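Local coordinates for oxidoreductase, NAD-binding/iron-sulfur cluster-binding protein (Nitratireductor pacificus pht-3B, PDB 6ZXU) that removes halogens reductively from organohalide substrates, using bound cobalamin together with two iron-sulfur clusters, at residues 334-346 with 640-652. Sequence-based numbering, arbitrary orientation.
Sequences KKRFPMKHPLALG and WWFDLEVIDGVAG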
ATOM      1  N   LYS A 334      13.992  17.155   4.153  1.00 26.68           N
ATOM      2  CA  LYS A 334      14.084  15.727   3.929  1.00 23.38           C
ATOM      3  C   LYS A 334      13.293  14.940   4.952  1.00 26.34           C
ATOM      4  O   LYS A 334      12.579  13.988   4.563  1.00 25.76           O
ATOM      5  CB  LYS A 334      15.536  15.249   3.867  1.00 25.92           C
ATOM      6  CG  LYS A 334      15.842  13.745   4.197  1.00 28.48           C
ATOM      7  CD  LYS A 334      15.237  12.808   3.313  1.00 29.11           C
ATOM      8  CE  LYS A 334      15.711  11.341   3.477  1.00 31.75           C
ATOM      9  NZ  LYS A 334      15.623  10.686   4.794  1.00 34.86           N
ATOM     10  N   LYS A 335      13.431  15.239   6.248  1.00 24.73           N
ATOM     11  CA  LYS A 335      12.754  14.371   7.277  1.00 25.50           C
ATOM     12  C   LYS A 335      11.243  14.687   7.316  1.00 26.75           C
ATOM     13  O   LYS A 335      10.421  13.839   7.645  1.00 24.45           O
ATOM     14  CB  LYS A 335      13.306  14.575   8.712  1.00 23.15           C
ATOM     15  N   ARG A 336      10.891  15.894   6.930  1.00 24.48           N
ATOM     16  CA  ARG A 336       9.519  16.378   7.170  1.00 27.00           C
ATOM     17  C   ARG A 336       8.551  16.080   6.039  1.00 22.40           C
ATOM     18  O   ARG A 336       7.340  15.971   6.261  1.00 26.39           O
ATOM     19  CB  ARG A 336       9.620  17.887   7.301  1.00 27.13           C
ATOM     20  CG  ARG A 336       8.399  18.517   7.746  1.00 31.37           C
ATOM     21  CD  ARG A 336       8.498  20.031   7.705  1.00 31.55           C
ATOM     22  NE  ARG A 336       7.099  20.427   7.846  1.00 28.43           N
ATOM     23  CZ  ARG A 336       6.443  21.167   6.964  1.00 29.24           C
ATOM     24  NH1 ARG A 336       7.069  21.623   5.865  1.00 24.99           N
ATOM     25  NH2 ARG A 336       5.177  21.543   7.225  1.00 27.40           N
ATOM     26  N   PHE A 337       9.044  16.032   4.807  1.00 24.11           N
ATOM     27  CA  PHE A 337       8.170  16.170   3.636  1.00 21.40           C
ATOM     28  C   PHE A 337       7.021  15.134   3.526  1.00 21.44           C
ATOM     29  O   PHE A 337       5.935  15.495   3.090  1.00 24.86           O
ATOM     30  CB  PHE A 337       8.951  16.253   2.339  1.00 22.80           C
ATOM     31  CG  PHE A 337       9.388  14.908   1.809  1.00 21.32           C
ATOM     32  CD1 PHE A 337      10.531  14.343   2.249  1.00 19.71           C
ATOM     33  CD2 PHE A 337       8.611  14.236   0.874  1.00 20.47           C
ATOM     34  CE1 PHE A 337      10.976  13.110   1.782  1.00 19.33           C
ATOM     35  CE2 PHE A 337       9.033  13.004   0.400  1.00 21.47           C
ATOM     36  CZ  PHE A 337      10.191  12.430   0.879  1.00 20.03           C
ATOM     37  N   PRO A 338       7.221  13.906   4.010  1.00 20.69           N
ATOM     38  CA  PRO A 338       6.100  13.004   3.962  1.00 22.69           C
ATOM     39  C   PRO A 338       5.279  12.925   5.244  1.00 25.85           C
ATOM     40  O   PRO A 338       4.352  12.084   5.348  1.00 21.06           O
ATOM     41  CB  PRO A 338       6.790  11.622   3.734  1.00 24.91           C
ATOM     42  CG  PRO A 338       8.085  11.740   4.503  1.00 23.80           C
ATOM     43  CD  PRO A 338       8.430  13.223   4.533  1.00 21.49           C
ATOM     44  N   MET A 339       5.604  13.791   6.191  1.00 23.62           N
ATOM     45  CA  MET A 339       4.987  13.738   7.528  1.00 25.93           C
ATOM     46  C   MET A 339       4.337  15.061   7.923  1.00 23.90           C
ATOM     47  O   MET A 339       4.221  15.380   9.081  1.00 27.40           O
ATOM     48  CB  MET A 339       6.062  13.371   8.555  1.00 28.32           C
ATOM     49  CG  MET A 339       6.458  11.892   8.452  1.00 30.11           C
ATOM     50  SD  MET A 339       5.160  10.847   9.018  1.00 31.26           S
ATOM     51  CE  MET A 339       5.339   9.291   8.105  1.00 39.66           C
ATOM     52  N   LYS A 340       3.882  15.794   6.940  1.00 22.61           N
ATOM     53  CA  LYS A 340       3.242  17.036   7.169  1.00 21.87           C
ATOM     54  C   LYS A 340       1.777  16.871   7.575  1.00 22.04           C
ATOM     55  O   LYS A 340       1.230  17.721   8.229  1.00 21.19           O
ATOM     56  CB  LYS A 340       3.294  17.886   5.903  1.00 21.85           C
ATOM     57  CG  LYS A 340       4.663  18.090   5.343  1.00 22.23           C
ATOM     58  CD  LYS A 340       4.550  19.167   4.235  1.00 25.50           C
ATOM     59  CE  LYS A 340       5.438  18.927   3.059  1.00 21.09           C
ATOM     60  NZ  LYS A 340       5.466  20.049   2.078  1.00 19.47           N
ATOM     61  N   HIS A 341       1.113  15.767   7.180  1.00 23.57           N
ATOM     62  CA  HIS A 341      -0.295  15.588   7.496  1.00 21.59           C
ATOM     63  C   HIS A 341      -0.449  14.725   8.733  1.00 21.65           C
ATOM     64  O   HIS A 341       0.314  13.783   8.926  1.00 21.39           O
ATOM     65  CB  HIS A 341      -1.005  14.958   6.303  1.00 21.24           C
ATOM     66  CG  HIS A 341      -2.489  14.938   6.438  1.00 19.58           C
ATOM     67  ND1 HIS A 341      -3.147  14.036   7.243  1.00 21.15           N
ATOM     68  CD2 HIS A 341      -3.437  15.692   5.860  1.00 20.31           C
ATOM     69  CE1 HIS A 341      -4.454  14.222   7.139  1.00 21.45           C
ATOM     70  NE2 HIS A 341      -4.649  15.244   6.324  1.00 20.95           N
ATOM     71  N   PRO A 342      -1.409  15.051   9.627  1.00 23.09           N
ATOM     72  CA  PRO A 342      -1.574  14.270  10.897  1.00 19.41           C
ATOM     73  C   PRO A 342      -1.820  12.777  10.759  1.00 18.82           C
ATOM     74  O   PRO A 342      -1.457  12.011  11.657  1.00 19.53           O
ATOM     75  CB  PRO A 342      -2.821  14.905  11.524  1.00 19.91           C
ATOM     76  CG  PRO A 342      -2.767  16.315  11.086  1.00 22.45           C
ATOM     77  CD  PRO A 342      -2.238  16.284   9.669  1.00 24.16           C
ATOM     78  N   LEU A 343      -2.447  12.348   9.677  1.00 18.96           N
ATOM     79  CA  LEU A 343      -2.656  10.939   9.445  1.00 19.91           C
ATOM     80  C   LEU A 343      -1.368  10.181   9.213  1.00 18.64           C
ATOM     81  O   LEU A 343      -1.147   9.113   9.799  1.00 19.99           O
ATOM     82  CB  LEU A 343      -3.634  10.726   8.268  1.00 20.32           C
ATOM     83  CG  LEU A 343      -4.029   9.283   7.993  1.00 19.96           C
ATOM     84  CD1 LEU A 343      -4.718   8.596   9.171  1.00 21.15           C
ATOM     85  CD2 LEU A 343      -4.940   9.189   6.770  1.00 21.98           C
ATOM     86  N   ALA A 344      -0.506  10.726   8.358  1.00 17.56           N
ATOM     87  CA  ALA A 344       0.825  10.160   8.182  1.00 19.38           C
ATOM     88  C   ALA A 344       1.645  10.143   9.507  1.00 19.98           C
ATOM     89  O   ALA A 344       2.290   9.161   9.842  1.00 19.99           O
ATOM     90  CB  ALA A 344       1.570  10.967   7.136  1.00 21.68           C
ATOM     91  N   LEU A 345       1.581  11.218  10.262  1.00 18.91           N
ATOM     92  CA  LEU A 345       2.192  11.239  11.602  1.00 21.09           C
ATOM     93  C   LEU A 345       1.644  10.141  12.516  1.00 20.58           C
ATOM     94  O   LEU A 345       2.384   9.593  13.336  1.00 23.14           O
ATOM     95  CB  LEU A 345       2.034  12.618  12.281  1.00 21.75           C
ATOM     96  CG  LEU A 345       2.941  13.686  11.663  1.00 24.29           C
ATOM     97  CD1 LEU A 345       2.527  15.075  12.022  1.00 23.20           C
ATOM     98  CD2 LEU A 345       4.378  13.472  12.158  1.00 27.15           C
ATOM     99  N   GLY A 346       0.390   9.757  12.364  1.00 20.18           N
ATOM    100  CA  GLY A 346      -0.164   8.600  13.142  1.00 18.24           C
ATOM    101  C   GLY A 346       0.481   7.319  12.759  1.00 17.68           C
ATOM    102  O   GLY A 346       0.521   6.373  13.548  1.00 19.01           O
ATOM    103  N   TRP A 640     -12.104  13.150   0.923  1.00 18.26           N
ATOM    104  CA  TRP A 640     -12.626  12.945   2.240  1.00 17.34           C
ATOM    105  C   TRP A 640     -11.726  13.494   3.342  1.00 20.60           C
ATOM    106  O   TRP A 640     -12.149  13.503   4.507  1.00 21.01           O
ATOM    107  CB  TRP A 640     -12.766  11.433   2.506  1.00 18.35           C
ATOM    108  CG  TRP A 640     -11.504  10.627   2.279  1.00 18.89           C
ATOM    109  CD1 TRP A 640     -11.133  10.010   1.081  1.00 19.52           C
ATOM    110  CD2 TRP A 640     -10.458  10.323   3.222  1.00 15.59           C
ATOM    111  NE1 TRP A 640      -9.911   9.365   1.224  1.00 19.69           N
ATOM    112  CE2 TRP A 640      -9.480   9.533   2.520  1.00 18.13           C
ATOM    113  CE3 TRP A 640     -10.230  10.673   4.539  1.00 15.11           C
ATOM    114  CZ2 TRP A 640      -8.325   9.103   3.127  1.00 19.46           C
ATOM    115  CZ3 TRP A 640      -9.083  10.291   5.128  1.00 17.77           C
ATOM    116  CH2 TRP A 640      -8.145   9.487   4.446  1.00 17.89           C
ATOM    117  N   TRP A 641     -10.473  13.848   3.021  1.00 18.62           N
ATOM    118  CA  TRP A 641      -9.467  14.219   4.053  1.00 17.34           C
ATOM    119  C   TRP A 641      -9.486  15.727   4.300  1.00 17.97           C
ATOM    120  O   TRP A 641      -9.986  16.521   3.477  1.00 18.95           O
ATOM    121  CB  TRP A 641      -8.031  13.776   3.602  1.00 15.61           C
ATOM    122  CG  TRP A 641      -7.619  14.365   2.262  1.00 14.22           C
ATOM    123  CD1 TRP A 641      -6.919  15.533   2.048  1.00 15.61           C
ATOM    124  CD2 TRP A 641      -7.904  13.831   0.977  1.00 15.81           C
ATOM    125  NE1 TRP A 641      -6.792  15.759   0.713  1.00 18.28           N
ATOM    126  CE2 TRP A 641      -7.371  14.709   0.037  1.00 14.88           C
ATOM    127  CE3 TRP A 641      -8.541  12.669   0.536  1.00 13.81           C
ATOM    128  CZ2 TRP A 641      -7.529  14.502  -1.314  1.00 18.15           C
ATOM    129  CZ3 TRP A 641      -8.701  12.463  -0.786  1.00 15.33           C
ATOM    130  CH2 TRP A 641      -8.193  13.369  -1.718  1.00 16.58           C
ATOM    131  N   PHE A 642      -8.912  16.115   5.442  1.00 21.10           N
ATOM    132  CA  PHE A 642      -8.710  17.528   5.803  1.00 19.83           C
ATOM    133  C   PHE A 642      -7.394  18.044   5.239  1.00 23.88           C
ATOM    134  O   PHE A 642      -6.409  17.313   5.196  1.00 22.47           O
ATOM    135  CB  PHE A 642      -8.680  17.693   7.332  1.00 19.40           C
ATOM    136  CG  PHE A 642      -9.943  17.306   8.061  1.00 20.00           C
ATOM    137  CD1 PHE A 642     -11.173  17.354   7.462  1.00 20.65           C
ATOM    138  CD2 PHE A 642      -9.853  16.919   9.395  1.00 22.90           C
ATOM    139  CE1 PHE A 642     -12.304  16.995   8.121  1.00 22.22           C
ATOM    140  CE2 PHE A 642     -10.975  16.585  10.100  1.00 23.42           C
ATOM    141  CZ  PHE A 642     -12.199  16.627   9.461  1.00 23.38           C
ATOM    142  N   ASP A 643      -7.385  19.282   4.798  1.00 21.11           N
ATOM    143  CA  ASP A 643      -6.170  19.954   4.394  1.00 22.20           C
ATOM    144  C   ASP A 643      -5.455  20.586   5.624  1.00 23.76           C
ATOM    145  O   ASP A 643      -5.744  21.700   6.017  1.00 24.24           O
ATOM    146  CB  ASP A 643      -6.487  21.050   3.384  1.00 25.07           C
ATOM    147  CG  ASP A 643      -6.866  20.501   2.060  1.00 24.47           C
ATOM    148  OD1 ASP A 643      -6.580  19.308   1.755  1.00 31.80           O
ATOM    149  OD2 ASP A 643      -7.477  21.216   1.312  1.00 27.44           O
ATOM    150  N   LEU A 644      -4.626  19.800   6.272  1.00 21.78           N
ATOM    151  CA  LEU A 644      -3.899  20.131   7.468  1.00 21.50           C
ATOM    152  C   LEU A 644      -2.424  19.899   7.248  1.00 24.97           C
ATOM    153  O   LEU A 644      -2.043  18.855   6.723  1.00 23.14           O
ATOM    154  CB  LEU A 644      -4.349  19.284   8.685  1.00 21.72           C
ATOM    155  CG  LEU A 644      -5.798  19.478   9.129  1.00 22.70           C
ATOM    156  CD1 LEU A 644      -6.200  18.504  10.232  1.00 23.34           C
ATOM    157  CD2 LEU A 644      -6.020  20.925   9.557  1.00 24.84           C
ATOM    158  N   GLU A 645      -1.614  20.869   7.671  1.00 22.76           N
ATOM    159  CA  GLU A 645      -0.171  20.803   7.637  1.00 23.22           C
ATOM    160  C   GLU A 645       0.293  21.054   9.037  1.00 24.82           C
ATOM    161  O   GLU A 645      -0.035  22.058   9.626  1.00 22.43           O
ATOM    162  CB  GLU A 645       0.384  21.866   6.650  1.00 24.27           C
ATOM    163  CG  GLU A 645       1.876  21.979   6.676  1.00 25.54           C
ATOM    164  CD  GLU A 645       2.439  23.015   5.711  1.00 27.34           C
ATOM    165  OE1 GLU A 645       1.703  23.893   5.173  1.00 28.90           O
ATOM    166  OE2 GLU A 645       3.668  22.940   5.462  1.00 31.99           O
ATOM    167  N   VAL A 646       1.073  20.125   9.567  1.00 22.98           N
ATOM    168  CA  VAL A 646       1.717  20.316  10.859  1.00 25.75           C
ATOM    169  C   VAL A 646       3.036  21.125  10.653  1.00 26.51           C
ATOM    170  O   VAL A 646       3.926  20.752   9.861  1.00 24.65           O
ATOM    171  CB  VAL A 646       2.039  18.995  11.500  1.00 24.30           C
ATOM    172  CG1 VAL A 646       2.839  19.177  12.749  1.00 30.62           C
ATOM    173  CG2 VAL A 646       0.758  18.235  11.776  1.00 23.10           C
ATOM    174  N   ILE A 647       3.088  22.257  11.334  1.00 26.85           N
ATOM    175  CA  ILE A 647       4.253  23.113  11.403  1.00 31.10           C
ATOM    176  C   ILE A 647       4.577  23.366  12.870  1.00 30.14           C
ATOM    177  O   ILE A 647       3.730  23.779  13.614  1.00 31.25           O
ATOM    178  CB  ILE A 647       3.983  24.459  10.763  1.00 30.61           C
ATOM    179  CG1 ILE A 647       3.960  24.314   9.264  1.00 32.39           C
ATOM    180  CG2 ILE A 647       5.110  25.425  11.147  1.00 37.28           C
ATOM    181  CD1 ILE A 647       3.310  25.444   8.482  1.00 36.08           C
ATOM    182  N   ASP A 648       5.808  23.085  13.249  1.00 30.91           N
ATOM    183  CA  ASP A 648       6.252  23.369  14.638  1.00 34.04           C
ATOM    184  C   ASP A 648       5.302  22.635  15.631  1.00 34.89           C
ATOM    185  O   ASP A 648       4.923  23.138  16.682  1.00 32.65           O
ATOM    186  CB  ASP A 648       6.314  24.903  14.873  1.00 29.51           C
ATOM    187  N   GLY A 649       4.940  21.399  15.293  1.00 30.98           N
ATOM    188  CA  GLY A 649       4.230  20.543  16.245  1.00 30.32           C
ATOM    189  C   GLY A 649       2.742  20.775  16.310  1.00 26.48           C
ATOM    190  O   GLY A 649       2.061  20.093  17.091  1.00 30.18           O
ATOM    191  N   VAL A 650       2.225  21.657  15.482  1.00 24.93           N
ATOM    192  CA  VAL A 650       0.783  21.958  15.494  1.00 28.15           C
ATOM    193  C   VAL A 650       0.172  21.881  14.144  1.00 25.85           C
ATOM    194  O   VAL A 650       0.670  22.489  13.184  1.00 23.52           O
ATOM    195  CB  VAL A 650       0.512  23.412  16.044  1.00 31.70           C
ATOM    196  CG1 VAL A 650      -0.985  23.733  16.172  1.00 33.25           C
ATOM    197  CG2 VAL A 650       1.157  23.537  17.424  1.00 36.36           C
ATOM    198  N   ALA A 651      -0.995  21.218  14.081  1.00 25.60           N
ATOM    199  CA  ALA A 651      -1.778  21.192  12.830  1.00 26.68           C
ATOM    200  C   ALA A 651      -2.447  22.516  12.515  1.00 28.96           C
ATOM    201  O   ALA A 651      -3.074  23.120  13.372  1.00 29.46           O
ATOM    202  CB  ALA A 651      -2.854  20.122  12.934  1.00 26.06           C
ATOM    203  N   GLY A 652      -2.318  22.997  11.297  1.00 28.02           N
ATOM    204  CA  GLY A 652      -3.036  24.166  10.862  1.00 27.79           C
ATOM    205  C   GLY A 652      -3.331  24.159   9.391  1.00 28.74           C
ATOM    206  O   GLY A 652      -3.037  23.210   8.658  1.00 28.46           O
TER
HETATM  207  O   HOH W   1       4.886  22.502   3.335  1.00 25.02           O
HETATM  208  O   HOH W   2       6.170  19.095  10.077  1.00 30.40           O
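Val646 meets the 334-346 segment through both backbone and side chain. Its N donates to Lys340 O (2.8 Å) in the carbonyl plane, while CG2 comes tip to tip with Leu345 CD1 at 3.6 Å. The same methyl packs against CG of Pro342, whose CD rests on Leu644 CB; Trp189 of helix 168-190 also touches Pro342 and Leu345. Val646 O is gripped by Arg336, whose NH2 lies 3.0 Å away and 37° above the carbonyl plane. NH2 also forms a salt bridge with Glu645 OE2 (2.7 Å), reached on the anti side of the carboxylate, with the two flat groups only 21° apart. Water 2 links Arg336 NE to Val646 O, and Lys340 CD lies above one guanidinium face, toward its rim, while NZ binds Gly585 O. A leucine in place of Arg336 would probably leave Glu645 OE2 without its salt-bridge partner and Val646 O without its direct donor, and unseat the water that Arg336 NE holds. Strand 645-647 pairs with 650-652 in a β-hairpin closed by a type I' turn, and the opposing loop runs into helix 342-354. His341 is the N-cap of that helix: ND1 accepts from Leu343 N (3.0 Å), leaving NE2 as the donor of a bent bond to Phe642 O (2.9 Å), near the ring plane. CG anti to the backbone N (chi1 -171°) carries the imidazole across to the chain leading into the hairpin. Buried beside it, Leu644 O has no hydrogen-bonding partner and lies 3.6 Å from His341 CD2. Leu343 CD2 abuts the Trp640 indole edge at CH2 (4.0 Å), and both side chains touch helix 103-116.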